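Local coordinates for DUF7790 domain-containing protein (Leptospira interrogans serogroup Icterohaemorrhagiae serovar copenhageni, PDB 6ULO) that is of unknown function but is probably membrane-anchored, with a domain that appears Rossmann-like, at residues H98-K109 with L131-Y142. Sequence-based numbering, arbitrary orientation.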
loop_
_atom_site.group_PDB
_atom_site.type_symbol
_atom_site.label_atom_id
_atom_site.label_comp_id
_atom_site.label_asym_id
_atom_site.label_seq_id
_atom_site.Cartn_x
_atom_site.Cartn_y
_atom_site.Cartn_z
ATOM N N HIS A 98 -5.431 -0.519 -12.015
ATOM C CA HIS A 98 -6.795 -0.859 -12.408
ATOM C C HIS A 98 -7.428 -1.871 -11.470
ATOM O O HIS A 98 -8.615 -1.756 -11.165
ATOM C CB HIS A 98 -6.780 -1.378 -13.834
ATOM C CG HIS A 98 -6.671 -0.277 -14.830
ATOM N ND1 HIS A 98 -6.310 -0.484 -16.140
ATOM C CD2 HIS A 98 -6.938 1.046 -14.710
ATOM C CE1 HIS A 98 -6.352 0.669 -16.787
ATOM N NE2 HIS A 98 -6.733 1.613 -15.942
ATOM N N ALA A 99 -6.664 -2.875 -10.993
ATOM C CA ALA A 99 -7.240 -3.825 -10.049
ATOM C C ALA A 99 -7.620 -3.112 -8.760
ATOM O O ALA A 99 -8.651 -3.420 -8.157
ATOM C CB ALA A 99 -6.287 -5.001 -9.803
ATOM N N ASN A 100 -6.814 -2.146 -8.319
ATOM C CA ASN A 100 -7.203 -1.390 -7.140
ATOM C C ASN A 100 -8.491 -0.602 -7.385
ATOM O O ASN A 100 -9.307 -0.434 -6.473
ATOM C CB ASN A 100 -6.070 -0.456 -6.721
ATOM C CG ASN A 100 -4.937 -1.180 -6.019
ATOM O OD1 ASN A 100 -5.157 -2.219 -5.359
ATOM N ND2 ASN A 100 -3.734 -0.636 -6.111
ATOM N N THR A 101 -8.649 -0.047 -8.603
ATOM C CA THR A 101 -9.872 0.671 -8.957
ATOM C C THR A 101 -11.081 -0.249 -8.854
ATOM O O THR A 101 -12.132 0.147 -8.340
ATOM C CB THR A 101 -9.728 1.238 -10.369
ATOM O OG1 THR A 101 -8.639 2.165 -10.408
ATOM C CG2 THR A 101 -11.030 1.941 -10.843
ATOM N N ILE A 102 -10.937 -1.490 -9.317
ATOM C CA ILE A 102 -12.004 -2.476 -9.165
ATOM C C ILE A 102 -12.282 -2.752 -7.695
ATOM O O ILE A 102 -13.437 -2.777 -7.268
ATOM C CB ILE A 102 -11.655 -3.765 -9.930
ATOM C CG1 ILE A 102 -11.549 -3.475 -11.429
ATOM C CG2 ILE A 102 -12.692 -4.852 -9.622
ATOM C CD1 ILE A 102 -10.911 -4.616 -12.216
ATOM N N THR A 103 -11.232 -2.969 -6.902
ATOM C CA THR A 103 -11.429 -3.230 -5.477
ATOM C C THR A 103 -12.221 -2.105 -4.808
ATOM O O THR A 103 -13.121 -2.371 -3.990
ATOM C CB THR A 103 -10.061 -3.431 -4.837
ATOM O OG1 THR A 103 -9.632 -4.739 -5.163
ATOM C CG2 THR A 103 -10.049 -3.222 -3.308
ATOM N N ILE A 104 -11.919 -0.844 -5.151
ATOM C CA ILE A 104 -12.639 0.263 -4.535
ATOM C C ILE A 104 -14.117 0.242 -4.918
ATOM O O ILE A 104 -14.995 0.474 -4.077
ATOM C CB ILE A 104 -11.944 1.588 -4.917
ATOM C CG1 ILE A 104 -10.561 1.630 -4.261
ATOM C CG2 ILE A 104 -12.807 2.807 -4.553
ATOM C CD1 ILE A 104 -9.605 2.632 -4.885
ATOM N N LEU A 105 -14.415 -0.018 -6.191
ATOM C CA LEU A 105 -15.807 -0.140 -6.619
ATOM C C LEU A 105 -16.504 -1.251 -5.851
ATOM O O LEU A 105 -17.636 -1.077 -5.366
ATOM C CB LEU A 105 -15.828 -0.415 -8.115
ATOM C CG LEU A 105 -17.179 -0.731 -8.748
ATOM C CD1 LEU A 105 -18.183 0.427 -8.642
ATOM C CD2 LEU A 105 -16.955 -1.139 -10.236
ATOM N N PHE A 106 -15.825 -2.403 -5.695
ATOM C CA PHE A 106 -16.450 -3.511 -4.959
ATOM C C PHE A 106 -16.675 -3.144 -3.495
ATOM O O PHE A 106 -17.724 -3.464 -2.932
ATOM C CB PHE A 106 -15.615 -4.776 -5.042
ATOM C CG PHE A 106 -15.528 -5.414 -6.400
ATOM C CD1 PHE A 106 -16.309 -5.000 -7.473
ATOM C CD2 PHE A 106 -14.636 -6.487 -6.587
ATOM C CE1 PHE A 106 -16.205 -5.635 -8.697
ATOM C CE2 PHE A 106 -14.526 -7.130 -7.801
ATOM C CZ PHE A 106 -15.332 -6.708 -8.868
ATOM N N LEU A 107 -15.730 -2.445 -2.869
ATOM C CA LEU A 107 -15.927 -1.989 -1.493
ATOM C C LEU A 107 -17.144 -1.084 -1.385
ATOM O O LEU A 107 -17.963 -1.239 -0.474
ATOM C CB LEU A 107 -14.693 -1.224 -0.991
ATOM C CG LEU A 107 -13.468 -2.097 -0.696
ATOM C CD1 LEU A 107 -12.226 -1.194 -0.577
ATOM C CD2 LEU A 107 -13.693 -2.899 0.600
ATOM N N GLN A 108 -17.260 -0.112 -2.300
ATOM C CA GLN A 108 -18.408 0.794 -2.274
ATOM C C GLN A 108 -19.731 0.044 -2.303
ATOM O O GLN A 108 -20.674 0.432 -1.615
ATOM C CB GLN A 108 -18.337 1.773 -3.447
ATOM C CG GLN A 108 -17.187 2.782 -3.280
ATOM C CD GLN A 108 -16.931 3.581 -4.517
ATOM O OE1 GLN A 108 -17.317 3.175 -5.617
ATOM N NE2 GLN A 108 -16.269 4.718 -4.351
ATOM N N LYS A 109 -19.815 -1.032 -3.080
ATOM C CA LYS A 109 -21.069 -1.729 -3.275
ATOM C C LYS A 109 -21.292 -2.860 -2.289
ATOM O O LYS A 109 -22.388 -3.404 -2.245
ATOM C CB LYS A 109 -21.129 -2.273 -4.704
ATOM C CG LYS A 109 -21.121 -1.173 -5.762
ATOM C CD LYS A 109 -22.277 -0.227 -5.604
ATOM C CE LYS A 109 -22.278 0.752 -6.762
ATOM N NZ LYS A 109 -23.441 1.645 -6.712
ATOM N N LEU A 131 -21.482 -5.490 -12.604
ATOM C CA LEU A 131 -21.254 -4.220 -11.930
ATOM C C LEU A 131 -20.182 -3.425 -12.662
ATOM O O LEU A 131 -20.336 -2.215 -12.892
ATOM C CB LEU A 131 -20.832 -4.472 -10.488
ATOM C CG LEU A 131 -20.374 -3.262 -9.684
ATOM C CD1 LEU A 131 -21.482 -2.241 -9.612
ATOM C CD2 LEU A 131 -19.961 -3.706 -8.279
ATOM N N ILE A 132 -19.093 -4.086 -13.070
ATOM C CA ILE A 132 -18.084 -3.391 -13.867
ATOM C C ILE A 132 -18.711 -2.862 -15.153
ATOM O O ILE A 132 -18.444 -1.720 -15.568
ATOM C CB ILE A 132 -16.878 -4.300 -14.154
ATOM C CG1 ILE A 132 -16.092 -4.529 -12.859
ATOM C CG2 ILE A 132 -15.983 -3.695 -15.248
ATOM C CD1 ILE A 132 -15.091 -5.690 -12.926
ATOM N N GLN A 133 -19.552 -3.678 -15.808
ATOM C CA GLN A 133 -20.151 -3.284 -17.083
ATOM C C GLN A 133 -20.897 -1.957 -16.985
ATOM O O GLN A 133 -20.827 -1.131 -17.904
ATOM C CB GLN A 133 -21.099 -4.388 -17.563
ATOM C CG GLN A 133 -21.747 -4.106 -18.920
ATOM C CD GLN A 133 -20.740 -4.115 -20.059
ATOM O OE1 GLN A 133 -19.727 -4.800 -19.982
ATOM N NE2 GLN A 133 -21.028 -3.393 -21.130
ATOM N N VAL A 134 -21.638 -1.741 -15.892
ATOM C CA VAL A 134 -22.437 -0.524 -15.758
ATOM C C VAL A 134 -21.657 0.653 -15.190
ATOM O O VAL A 134 -22.200 1.768 -15.153
ATOM C CB VAL A 134 -23.723 -0.743 -14.930
ATOM C CG1 VAL A 134 -24.614 -1.773 -15.594
ATOM C CG2 VAL A 134 -23.423 -1.094 -13.485
ATOM N N SER A 135 -20.410 0.454 -14.744
ATOM C CA SER A 135 -19.674 1.456 -13.974
ATOM C C SER A 135 -18.654 2.249 -14.776
ATOM O O SER A 135 -18.076 3.191 -14.229
ATOM C CB SER A 135 -18.995 0.792 -12.766
ATOM O OG SER A 135 -19.982 0.232 -11.906
ATOM N N PHE A 136 -18.438 1.913 -16.042
ATOM C CA PHE A 136 -17.417 2.553 -16.868
ATOM C C PHE A 136 -17.952 2.710 -18.277
ATOM O O PHE A 136 -18.782 1.925 -18.720
ATOM C CB PHE A 136 -16.144 1.677 -16.958
ATOM C CG PHE A 136 -15.516 1.381 -15.622
ATOM C CD1 PHE A 136 -14.609 2.259 -15.052
ATOM C CD2 PHE A 136 -15.832 0.217 -14.944
ATOM C CE1 PHE A 136 -14.035 1.988 -13.828
ATOM C CE2 PHE A 136 -15.269 -0.062 -13.715
ATOM C CZ PHE A 136 -14.364 0.827 -13.173
ATOM N N SER A 137 -17.410 3.688 -19.010
ATOM C CA SER A 137 -17.672 3.741 -20.448
ATOM C C SER A 137 -16.824 2.742 -21.210
ATOM O O SER A 137 -17.194 2.348 -22.316
ATOM C CB SER A 137 -17.422 5.148 -21.018
ATOM O OG SER A 137 -18.444 6.021 -20.595
ATOM N N ASP A 138 -15.673 2.344 -20.650
ATOM C CA ASP A 138 -14.782 1.351 -21.248
ATOM C C ASP A 138 -14.654 0.167 -20.287
ATOM O O ASP A 138 -13.563 -0.147 -19.785
ATOM C CB ASP A 138 -13.410 1.932 -21.600
ATOM C CG ASP A 138 -12.707 2.629 -20.427
ATOM O OD1 ASP A 138 -13.318 2.920 -19.370
ATOM O OD2 ASP A 138 -11.498 2.923 -20.625
ATOM N N PRO A 139 -15.761 -0.522 -19.982
ATOM C CA PRO A 139 -15.680 -1.554 -18.950
ATOM C C PRO A 139 -14.805 -2.714 -19.328
ATOM O O PRO A 139 -14.344 -3.410 -18.412
ATOM C CB PRO A 139 -17.138 -2.008 -18.807
ATOM C CG PRO A 139 -17.732 -1.723 -20.202
ATOM C CD PRO A 139 -17.113 -0.413 -20.561
ATOM N N GLU A 140 -14.585 -2.990 -20.619
ATOM C CA GLU A 140 -13.776 -4.154 -20.966
ATOM C C GLU A 140 -12.344 -4.043 -20.444
ATOM O O GLU A 140 -11.722 -5.064 -20.156
ATOM C CB GLU A 140 -13.763 -4.352 -22.476
ATOM C CG GLU A 140 -13.309 -5.727 -22.925
ATOM C CD GLU A 140 -14.223 -6.884 -22.480
ATOM O OE1 GLU A 140 -15.385 -6.688 -22.057
ATOM O OE2 GLU A 140 -13.771 -8.048 -22.579
ATOM N N VAL A 141 -11.805 -2.825 -20.307
ATOM C CA VAL A 141 -10.481 -2.642 -19.716
ATOM C C VAL A 141 -10.455 -3.312 -18.355
ATOM O O VAL A 141 -9.501 -4.032 -17.993
ATOM C CB VAL A 141 -10.163 -1.137 -19.614
ATOM C CG1 VAL A 141 -8.929 -0.887 -18.775
ATOM C CG2 VAL A 141 -9.975 -0.527 -21.024
ATOM N N TYR A 142 -11.516 -3.085 -17.572
ATOM C CA TYR A 142 -11.597 -3.571 -16.201
ATOM C C TYR A 142 -12.049 -5.017 -16.136
ATOM O O TYR A 142 -11.592 -5.750 -15.254
ATOM C CB TYR A 142 -12.490 -2.629 -15.374
ATOM C CG TYR A 142 -11.932 -1.222 -15.434
ATOM C CD1 TYR A 142 -10.971 -0.785 -14.534
ATOM C CD2 TYR A 142 -12.331 -0.338 -16.469
ATOM C CE1 TYR A 142 -10.418 0.497 -14.653
ATOM C CE2 TYR A 142 -11.788 0.905 -16.592
ATOM C CZ TYR A 142 -10.857 1.333 -15.689
ATOM O OH TYR A 142 -10.349 2.602 -15.869
#
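Tyr142 turns one edge of its ring onto a face of the His98 imidazole, an edge-to-face pair with planes at 61° in which Tyr142 CE1 comes 3.5 Å from His98 CD2. Val141 CG1 approaches the same imidazole obliquely, 3.6 Å from His98 CE1. Phe136 CE1 lies over the centre of one face of the Tyr142 ring, while Val141 CG1 lies toward the rim of the opposite face. The methyl CG2 of Thr101 sits at the edge of the Phe136 ring, and Ile102 CD1 comes 3.3 Å from Tyr142 O. Ile132 CD1 packs against both Ile102 CG2 and Phe106 CZ, 4.2 Å from each. One turn further along helix 94-109, Leu105 meets Leu131 tip to tip, CD2 of Leu105 lying 4.1 Å from CG of Leu131. Both have CG anti to the backbone N (chi1 173° and 172°), which sends each isobutyl group toward the other. Ser135 OG donates to Leu131 O (2.7 Å) from above the carbonyl plane, which ties the hydroxyl back to the carbonyl four residues earlier while it rests on the methyls of Leu105. Leu131 CD2 also packs on Phe106 and on the aliphatic part of Lys109. No hydrogen bond joins the segments: this is largely apolar helix packing, in which helix 94-109 crosses helix 125-135 steeply and meets the first turn of helix 139-166, with helix 113-120 packing on Ile102 and Phe106, and edge strand 191-195 touching Thr101 and Ile104.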